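Local structure of mannitol dehydrogenase (Pseudomonas fluorescens, 1LJ8) at residues E399-A404 and E470-S475; T9-E14 and H248-A253; W264-K269 and P275-V280. The protein binds NAD and probably catalyses the NAD-dependent oxidation of mannitol to fructose as a long-chain mannitol 2-dehydrogenase. All coordinates share one frame; numbering follows the deposited sequence.

Interaction 1: residues E399-A404 and E470-S475; sequences ETERAA and ERCYGS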
loop_
_atom_site.group_PDB
_atom_site.type_symbol
_atom_site.label_atom_id
_atom_site.label_comp_id
_atom_site.label_asym_id
_atom_site.label_seq_id
_atom_site.Cartn_x
_atom_site.Cartn_y
_atom_site.Cartn_z
ATOM N N GLU A 399 -8.943 26.943 -6.002
ATOM C CA GLU A 399 -9.599 26.241 -7.128
ATOM C C GLU A 399 -9.662 24.739 -6.858
ATOM O O GLU A 399 -8.624 24.153 -6.572
ATOM C CB GLU A 399 -8.792 26.492 -8.412
ATOM C CG GLU A 399 -9.190 25.654 -9.681
ATOM C CD GLU A 399 -10.629 25.913 -10.224
ATOM O OE1 GLU A 399 -11.649 25.320 -9.731
ATOM O OE2 GLU A 399 -10.742 26.740 -11.173
ATOM N N THR A 400 -10.842 24.123 -6.953
ATOM C CA THR A 400 -10.915 22.662 -6.710
ATOM C C THR A 400 -11.059 21.830 -7.975
ATOM O O THR A 400 -11.075 20.596 -7.898
ATOM C CB THR A 400 -12.118 22.279 -5.801
ATOM O OG1 THR A 400 -13.356 22.599 -6.456
ATOM C CG2 THR A 400 -12.032 23.022 -4.445
ATOM N N GLU A 401 -11.157 22.488 -9.120
ATOM C CA GLU A 401 -11.434 21.780 -10.361
ATOM C C GLU A 401 -10.543 20.602 -10.717
ATOM O O GLU A 401 -11.057 19.556 -11.139
ATOM C CB GLU A 401 -11.440 22.747 -11.540
ATOM C CG GLU A 401 -12.383 22.287 -12.620
ATOM C CD GLU A 401 -13.685 23.072 -12.549
ATOM O OE1 GLU A 401 -13.937 23.740 -11.505
ATOM O OE2 GLU A 401 -14.445 23.012 -13.518
ATOM N N ARG A 402 -9.224 20.764 -10.596
ATOM C CA ARG A 402 -8.354 19.636 -10.933
ATOM C C ARG A 402 -8.573 18.477 -9.984
ATOM O O ARG A 402 -8.529 17.316 -10.415
ATOM C CB ARG A 402 -6.886 20.019 -10.881
ATOM C CG ARG A 402 -6.421 21.051 -11.986
ATOM C CD ARG A 402 -4.990 21.497 -11.680
ATOM N NE ARG A 402 -4.983 22.416 -10.537
ATOM C CZ ARG A 402 -5.233 23.724 -10.612
ATOM N NH1 ARG A 402 -5.492 24.331 -11.780
ATOM N NH2 ARG A 402 -5.303 24.435 -9.501
ATOM N N ALA A 403 -8.781 18.766 -8.697
ATOM C CA ALA A 403 -8.977 17.667 -7.728
ATOM C C ALA A 403 -10.361 17.055 -7.892
ATOM O O ALA A 403 -10.558 15.839 -7.717
ATOM C CB ALA A 403 -8.785 18.188 -6.290
ATOM N N ALA A 404 -11.335 17.904 -8.230
ATOM C CA ALA A 404 -12.699 17.410 -8.455
ATOM C C ALA A 404 -12.716 16.461 -9.636
ATOM O O ALA A 404 -13.493 15.511 -9.646
ATOM C CB ALA A 404 -13.714 18.620 -8.721
ATOM N N GLU A 470 -19.681 18.167 -10.680
ATOM C CA GLU A 470 -20.714 17.952 -11.674
ATOM C C GLU A 470 -20.288 18.372 -13.091
ATOM O O GLU A 470 -20.627 17.676 -14.054
ATOM C CB GLU A 470 -22.006 18.672 -11.241
ATOM C CG GLU A 470 -22.655 17.978 -10.029
ATOM C CD GLU A 470 -23.945 18.630 -9.585
ATOM O OE1 GLU A 470 -24.292 19.709 -10.103
ATOM O OE2 GLU A 470 -24.609 18.057 -8.701
ATOM N N ARG A 471 -19.578 19.499 -13.211
ATOM C CA ARG A 471 -19.054 19.995 -14.513
ATOM C C ARG A 471 -18.102 18.921 -15.089
ATOM O O ARG A 471 -18.159 18.562 -16.273
ATOM C CB ARG A 471 -18.172 21.259 -14.336
ATOM C CG ARG A 471 -18.876 22.534 -13.974
ATOM C CD ARG A 471 -17.941 23.705 -14.173
ATOM N NE ARG A 471 -16.948 23.904 -13.105
ATOM C CZ ARG A 471 -17.215 24.540 -11.966
ATOM N NH1 ARG A 471 -18.424 25.017 -11.733
ATOM N NH2 ARG A 471 -16.256 24.777 -11.083
ATOM N N CYS A 472 -17.193 18.473 -14.242
ATOM C CA CYS A 472 -16.203 17.466 -14.650
ATOM C C CYS A 472 -16.843 16.176 -15.094
ATOM O O CYS A 472 -16.485 15.623 -16.154
ATOM C CB CYS A 472 -15.183 17.182 -13.504
ATOM S SG CYS A 472 -14.002 18.564 -13.254
ATOM N N TYR A 473 -17.773 15.669 -14.296
ATOM C CA TYR A 473 -18.433 14.408 -14.667
ATOM C C TYR A 473 -19.173 14.526 -16.023
ATOM O O TYR A 473 -19.043 13.662 -16.910
ATOM C CB TYR A 473 -19.389 14.011 -13.569
ATOM C CG TYR A 473 -20.066 12.692 -13.835
ATOM C CD1 TYR A 473 -19.452 11.497 -13.494
ATOM C CD2 TYR A 473 -21.289 12.645 -14.506
ATOM C CE1 TYR A 473 -20.046 10.262 -13.824
ATOM C CE2 TYR A 473 -21.900 11.431 -14.857
ATOM C CZ TYR A 473 -21.263 10.241 -14.511
ATOM O OH TYR A 473 -21.814 9.019 -14.866
ATOM N N GLY A 474 -19.965 15.595 -16.180
ATOM C CA GLY A 474 -20.669 15.769 -17.441
ATOM C C GLY A 474 -19.706 15.886 -18.613
ATOM O O GLY A 474 -19.961 15.318 -19.684
ATOM N N SER A 475 -18.603 16.600 -18.422
ATOM C CA SER A 475 -17.667 16.770 -19.519
ATOM C C SER A 475 -17.015 15.412 -19.856
ATOM O O SER A 475 -16.893 15.027 -21.026
ATOM C CB SER A 475 -16.596 17.785 -19.152
ATOM O OG SER A 475 -15.727 17.984 -20.254
#
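Glu401, in the first turn of helix 401-413, holds Arg471 of helix 463-488 by a two-pronged salt bridge. The guanidinium is taken side-on: NE of Arg471 donates to OE2 of Glu401 at 2.7 Å, and NH2 of Arg471 to OE1 of Glu401 at 2.6 Å. Both bonds are almost straight, and each carboxylate oxygen offers its syn lone pair, the one facing its twin. The two flat groups lie only 14° from coplanar, which is the geometry that lets two N-H vectors run parallel into two oxygens and so fixes the rotation of both ends. The bend of the glutamate chain at chi2 (101°) brings the carboxylate to Arg471, and the arginine bends at chi3. The residue types suit the place: the negative charge of the buried glutamate is met by the positive guanidinium, whose NE and NH2 can reach both oxygens at once; Lys491 adds a weak, long ion pair to OE1.

Beside the ion pair, the short, weakly polar Cys472 lets its SG lie 3.8 Å from the backbone O of Glu401 and 4.1 Å from CG of Glu401. Ala404 is equally slight, and the CA atoms of Ala404 and Cys472 are 7.1 Å apart. At the helix start, OE1 of Glu399 caps Glu401 N at 2.9 Å.

In the C-terminal domain the pairing is continued by Cys472 on Leu405 and Ala408, and by Ala404 on Phe465. Helix 387-396 covers another side of helix 401-413, touching Thr400 and Ala403.

Interaction 2: residues T9-E14 and H248-A253; sequences TQLAPE and HGIDDA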
loop_
_atom_site.group_PDB
_atom_site.type_symbol
_atom_site.label_atom_id
_atom_site.label_comp_id
_atom_site.label_asym_id
_atom_site.label_seq_id
_atom_site.Cartn_x
_atom_site.Cartn_y
_atom_site.Cartn_z
ATOM N N THR A 9 21.535 -23.510 -7.093
ATOM C CA THR A 9 22.859 -23.312 -7.670
ATOM C C THR A 9 22.901 -23.603 -9.166
ATOM O O THR A 9 23.965 -23.554 -9.797
ATOM C CB THR A 9 23.936 -24.196 -6.934
ATOM O OG1 THR A 9 23.693 -25.583 -7.183
ATOM C CG2 THR A 9 23.889 -23.927 -5.438
ATOM N N GLN A 10 21.749 -23.887 -9.752
ATOM C CA GLN A 10 21.712 -24.184 -11.174
ATOM C C GLN A 10 20.919 -23.149 -12.000
ATOM O O GLN A 10 20.285 -23.498 -13.006
ATOM C CB GLN A 10 21.095 -25.555 -11.383
ATOM C CG GLN A 10 21.677 -26.652 -10.509
ATOM C CD GLN A 10 20.919 -27.955 -10.714
ATOM O OE1 GLN A 10 20.828 -28.449 -11.848
ATOM N NE2 GLN A 10 20.362 -28.514 -9.630
ATOM N N LEU A 11 20.939 -21.885 -11.582
ATOM C CA LEU A 11 20.221 -20.840 -12.318
ATOM C C LEU A 11 21.203 -20.084 -13.193
ATOM O O LEU A 11 22.413 -20.287 -13.091
ATOM C CB LEU A 11 19.545 -19.852 -11.331
ATOM C CG LEU A 11 18.607 -20.574 -10.352
ATOM C CD1 LEU A 11 18.040 -19.567 -9.315
ATOM C CD2 LEU A 11 17.462 -21.223 -11.128
ATOM N N ALA A 12 20.692 -19.204 -14.046
ATOM C CA ALA A 12 21.548 -18.426 -14.928
ATOM C C ALA A 12 22.588 -17.663 -14.103
ATOM O O ALA A 12 22.315 -17.214 -12.981
ATOM C CB ALA A 12 20.703 -17.471 -15.764
ATOM N N PRO A 13 23.807 -17.490 -14.657
ATOM C CA PRO A 13 24.928 -16.803 -14.004
ATOM C C PRO A 13 24.651 -15.426 -13.416
ATOM O O PRO A 13 25.176 -15.082 -12.362
ATOM C CB PRO A 13 25.978 -16.707 -15.122
ATOM C CG PRO A 13 25.671 -17.841 -15.988
ATOM C CD PRO A 13 24.164 -17.870 -16.036
ATOM N N GLU A 14 23.831 -14.641 -14.104
ATOM C CA GLU A 14 23.543 -13.284 -13.659
ATOM C C GLU A 14 22.627 -13.226 -12.451
ATOM O O GLU A 14 22.476 -12.177 -11.852
ATOM C CB GLU A 14 22.908 -12.462 -14.803
ATOM C CG GLU A 14 21.446 -12.856 -15.214
ATOM C CD GLU A 14 21.367 -13.968 -16.279
ATOM O OE1 GLU A 14 22.368 -14.692 -16.507
ATOM O OE2 GLU A 14 20.269 -14.148 -16.885
ATOM N N HIS A 248 15.742 -14.729 -18.078
ATOM C CA HIS A 248 16.726 -15.238 -17.131
ATOM C C HIS A 248 16.598 -16.704 -16.779
ATOM O O HIS A 248 17.269 -17.171 -15.876
ATOM C CB HIS A 248 16.712 -14.374 -15.848
ATOM C CG HIS A 248 16.997 -12.929 -16.114
ATOM N ND1 HIS A 248 18.257 -12.466 -16.447
ATOM C CD2 HIS A 248 16.168 -11.859 -16.197
ATOM C CE1 HIS A 248 18.189 -11.176 -16.727
ATOM N NE2 HIS A 248 16.932 -10.784 -16.590
ATOM N N GLY A 249 15.724 -17.417 -17.500
ATOM C CA GLY A 249 15.590 -18.862 -17.336
ATOM C C GLY A 249 14.936 -19.418 -16.090
ATOM O O GLY A 249 14.847 -20.638 -15.929
ATOM N N ILE A 250 14.461 -18.526 -15.212
ATOM C CA ILE A 250 13.846 -18.984 -13.968
ATOM C C ILE A 250 12.347 -19.223 -14.133
ATOM O O ILE A 250 11.616 -18.344 -14.681
ATOM C CB ILE A 250 13.978 -17.912 -12.827
ATOM C CG1 ILE A 250 15.457 -17.512 -12.618
ATOM C CG2 ILE A 250 13.345 -18.499 -11.514
ATOM C CD1 ILE A 250 15.650 -16.312 -11.614
ATOM N N ASP A 251 11.887 -20.366 -13.636
ATOM C CA ASP A 251 10.461 -20.655 -13.669
ATOM C C ASP A 251 10.068 -20.399 -12.223
ATOM O O ASP A 251 10.324 -21.215 -11.346
ATOM C CB ASP A 251 10.196 -22.115 -14.065
ATOM C CG ASP A 251 10.650 -22.423 -15.489
ATOM O OD1 ASP A 251 10.210 -21.692 -16.402
ATOM O OD2 ASP A 251 11.445 -23.400 -15.697
ATOM N N ASP A 252 9.502 -19.220 -11.966
ATOM C CA ASP A 252 9.110 -18.832 -10.614
ATOM C C ASP A 252 7.570 -18.730 -10.630
ATOM O O ASP A 252 7.004 -18.012 -11.449
ATOM C CB ASP A 252 9.766 -17.473 -10.287
ATOM C CG ASP A 252 9.579 -17.053 -8.834
ATOM O OD1 ASP A 252 8.586 -17.476 -8.203
ATOM O OD2 ASP A 252 10.429 -16.294 -8.335
ATOM N N ALA A 253 6.882 -19.441 -9.721
ATOM C CA ALA A 253 5.430 -19.409 -9.733
ATOM C C ALA A 253 4.946 -18.012 -9.319
ATOM O O ALA A 253 3.823 -17.638 -9.653
ATOM C CB ALA A 253 4.844 -20.448 -8.743
HETATM O O HOH W 1 17.909 -19.459 -14.464
#
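The imidazole of His248 is met at its edge by the carboxylate of Glu14: OE2 of Glu14 accepts from ND1 of His248 at 2.7 Å, and it sits close to the ring plane. Histidine suits the place because ND1 can donate in the plane of its ring, and glutamate because it brings an anionic acceptor on a flexible chain. Although the bond is nearly straight, the carboxylate is turned 61° against the ring, and OE2 uses its anti lone pair, the one pointing away from the other oxygen. Glu14 reaches this edge by a folded chain, CG standing between the backbone N and the carbonyl carbon (chi1 70°) and a further bend at chi2. The carboxylate would probably favour a protonated, positively charged imidazole.

The pair joins the N-terminal arm, ahead of strand 27-32, to the Rossmann domain, at the loop between helix 238-248 and strand 256-258, one of the two edge strands of the seven-stranded sheet. Gly249, with positive phi, turns the chain out of the helix, an easy conformation for a residue lacking a side chain. An alanine in place of Glu14 would remove the acceptor and would probably leave His248 ND1 without its mate and the ring freer to turn.

Ala12 is small enough for its CB to rest 3.4 Å from His248 O. That carbonyl also takes a hydrogen bond from a water, which in turn accepts from Ala12 N at 2.8 Å. Farther along, Leu11 CD2 touches Ile250 CG1 at 4.5 Å, a loose contact; these branched apolar chains also cover Val98 and Val96, respectively, on strand 96-107.

Interaction 3: residues W264-K269 and P275-V280; sequences WVLEDK and PAWEKV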
loop_
_atom_site.group_PDB
_atom_site.type_symbol
_atom_site.label_atom_id
_atom_site.label_comp_id
_atom_site.label_asym_id
_atom_site.label_seq_id
_atom_site.Cartn_x
_atom_site.Cartn_y
_atom_site.Cartn_z
ATOM N N TRP A 264 13.321 3.723 2.393
ATOM C CA TRP A 264 12.594 3.412 3.638
ATOM C C TRP A 264 13.142 4.397 4.676
ATOM O O TRP A 264 14.334 4.379 4.957
ATOM C CB TRP A 264 12.949 1.985 4.081
ATOM C CG TRP A 264 12.075 1.422 5.173
ATOM C CD1 TRP A 264 11.050 2.044 5.822
ATOM C CD2 TRP A 264 12.151 0.094 5.703
ATOM N NE1 TRP A 264 10.463 1.163 6.731
ATOM C CE2 TRP A 264 11.129 -0.034 6.673
ATOM C CE3 TRP A 264 12.985 -1.009 5.444
ATOM C CZ2 TRP A 264 10.917 -1.225 7.387
ATOM C CZ3 TRP A 264 12.781 -2.206 6.154
ATOM C CH2 TRP A 264 11.744 -2.303 7.122
ATOM N N VAL A 265 12.281 5.260 5.197
ATOM C CA VAL A 265 12.706 6.149 6.265
ATOM C C VAL A 265 11.789 5.756 7.447
ATOM O O VAL A 265 10.569 5.745 7.301
ATOM C CB VAL A 265 12.493 7.608 5.915
ATOM C CG1 VAL A 265 13.104 8.447 7.096
ATOM C CG2 VAL A 265 13.182 7.944 4.574
ATOM N N LEU A 266 12.401 5.409 8.570
ATOM C CA LEU A 266 11.690 4.909 9.758
ATOM C C LEU A 266 11.974 5.733 10.997
ATOM O O LEU A 266 13.065 6.280 11.156
ATOM C CB LEU A 266 12.205 3.486 10.130
ATOM C CG LEU A 266 11.532 2.143 9.939
ATOM C CD1 LEU A 266 12.484 0.989 10.297
ATOM C CD2 LEU A 266 10.262 2.095 10.757
ATOM N N GLU A 267 11.006 5.749 11.903
ATOM C CA GLU A 267 11.234 6.339 13.210
ATOM C C GLU A 267 11.808 5.174 14.047
ATOM O O GLU A 267 11.285 4.051 14.004
ATOM C CB GLU A 267 9.929 6.848 13.808
ATOM C CG GLU A 267 9.456 8.094 13.066
ATOM C CD GLU A 267 8.105 8.565 13.507
ATOM O OE1 GLU A 267 7.384 7.827 14.276
ATOM O OE2 GLU A 267 7.771 9.677 13.059
ATOM N N ASP A 268 12.886 5.409 14.781
ATOM C CA ASP A 268 13.508 4.335 15.552
ATOM C C ASP A 268 12.816 4.105 16.885
ATOM O O ASP A 268 13.358 4.437 17.959
ATOM C CB ASP A 268 14.987 4.663 15.767
ATOM C CG ASP A 268 15.839 3.429 16.044
ATOM O OD1 ASP A 268 15.304 2.311 16.230
ATOM O OD2 ASP A 268 17.074 3.590 16.101
ATOM N N LYS A 269 11.633 3.497 16.811
ATOM C CA LYS A 269 10.793 3.248 17.985
ATOM C C LYS A 269 10.440 1.774 18.037
ATOM O O LYS A 269 9.349 1.380 17.604
ATOM C CB LYS A 269 9.507 4.074 17.860
ATOM C CG LYS A 269 9.697 5.575 17.866
ATOM C CD LYS A 269 8.363 6.321 17.632
ATOM C CE LYS A 269 8.597 7.817 17.532
ATOM N NZ LYS A 269 7.291 8.499 17.183
ATOM N N PRO A 275 16.269 -5.367 13.277
ATOM C CA PRO A 275 17.481 -5.673 12.487
ATOM C C PRO A 275 18.232 -4.333 12.296
ATOM O O PRO A 275 17.607 -3.249 12.272
ATOM C CB PRO A 275 16.937 -6.142 11.125
ATOM C CG PRO A 275 15.459 -6.585 11.433
ATOM C CD PRO A 275 15.024 -5.613 12.528
ATOM N N ALA A 276 19.548 -4.418 12.097
ATOM C CA ALA A 276 20.389 -3.243 11.820
ATOM C C ALA A 276 20.209 -2.801 10.340
ATOM O O ALA A 276 21.167 -2.750 9.553
ATOM C CB ALA A 276 21.868 -3.606 12.101
ATOM N N TRP A 277 18.979 -2.482 9.965
ATOM C CA TRP A 277 18.666 -2.093 8.579
ATOM C C TRP A 277 19.458 -0.872 8.086
ATOM O O TRP A 277 19.623 -0.683 6.876
ATOM C CB TRP A 277 17.158 -1.788 8.452
ATOM C CG TRP A 277 16.245 -3.018 8.463
ATOM C CD1 TRP A 277 16.339 -4.151 7.670
ATOM C CD2 TRP A 277 15.030 -3.163 9.222
ATOM N NE1 TRP A 277 15.232 -4.982 7.908
ATOM C CE2 TRP A 277 14.430 -4.393 8.846
ATOM C CE3 TRP A 277 14.393 -2.363 10.190
ATOM C CZ2 TRP A 277 13.220 -4.851 9.409
ATOM C CZ3 TRP A 277 13.191 -2.820 10.748
ATOM C CH2 TRP A 277 12.625 -4.057 10.354
ATOM N N GLU A 278 19.947 -0.044 9.008
ATOM C CA GLU A 278 20.674 1.137 8.526
ATOM C C GLU A 278 21.950 0.727 7.800
ATOM O O GLU A 278 22.474 1.520 7.015
ATOM C CB GLU A 278 21.022 2.136 9.668
ATOM C CG GLU A 278 21.842 1.561 10.823
ATOM C CD GLU A 278 20.946 0.979 11.949
ATOM O OE1 GLU A 278 20.327 -0.090 11.731
ATOM O OE2 GLU A 278 20.847 1.632 13.045
ATOM N N LYS A 279 22.457 -0.477 8.065
ATOM C CA LYS A 279 23.674 -0.936 7.403
ATOM C C LYS A 279 23.409 -1.224 5.924
ATOM O O LYS A 279 24.365 -1.359 5.129
ATOM C CB LYS A 279 24.223 -2.192 8.095
ATOM C CG LYS A 279 24.830 -1.897 9.490
ATOM C CD LYS A 279 25.312 -3.118 10.252
ATOM C CE LYS A 279 25.819 -2.696 11.669
ATOM N NZ LYS A 279 26.173 -3.853 12.518
ATOM N N VAL A 280 22.132 -1.321 5.531
ATOM C CA VAL A 280 21.826 -1.552 4.117
ATOM C C VAL A 280 20.942 -0.490 3.496
ATOM O O VAL A 280 20.144 -0.778 2.588
ATOM C CB VAL A 280 21.216 -2.949 3.856
ATOM C CG1 VAL A 280 22.333 -4.027 4.077
ATOM C CG2 VAL A 280 19.996 -3.188 4.797
#
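Trp264 and Trp277 press their indoles together inside the Rossmann domain. They belong to the connection between two parallel neighbours of a three-stranded sheet: Trp264 and Leu266 lie on its central strand, 263-266, and Trp277 opens a short 3-10 turn on the way to strand 283-284. The corner of Trp264 lies over one face of Trp277, with CH2 of Trp264 3.7 Å from CZ2 of Trp277 and CZ3 of Trp264 3.8 Å from CE2 of Trp277. The six-membered rings have centroids 4.6 Å apart and planes inclined at 46°, an oblique pairing. Leu266 joins them through one methyl: its CD1 lies 3.9 Å from CE3 of Trp277, and the same methyl rides 3.7 Å above one face of the Trp264 ring. Large flat groups and a branched aliphatic chain suit this buried site because together they fill it with carbon contacts.

A torsion aims the first ring: CG of Trp264 is anti to the backbone N (chi1 -168°), which lays its indole against Trp277. On the opposite face of Trp277 sits Pro275, its CG 3.4 Å above the plane, so the ring is sandwiched. Farther out, the ring of His41 meets Trp264, and Tyr45 of helix 42-50 touches Trp277; the side chain of Trp264 lies about 10 Å from the bound NAD. The one polar atom of the Trp277 indole, NE1, is hydrogen-bonded to OG1 of Thr46.

Overall arrangement
Interactions 1 and 3 are buried, whereas interaction 2 lies at the surface. No helix or strand is shared: interaction 1 joins helices 401-413 and 463-488 of the C-terminal domain, interaction 2 joins two loops, and interaction 3 joins strand 263-266 to the turn that follows it. Interactions 1 and 3 stand on opposite sides of the chain's centre, their own centres about 42 Å apart. Interaction 2 meets the Rossmann domain on its outside, about 31 Å centre to centre from interaction 3. The chemistry differs accordingly: interaction 3 is carried by aromatic and aliphatic side chains with no polar bond between them, interaction 1 sets a nearly coplanar salt bridge beside a sulfur, and interaction 2 combines a histidine-carboxylate bond with a bridging water.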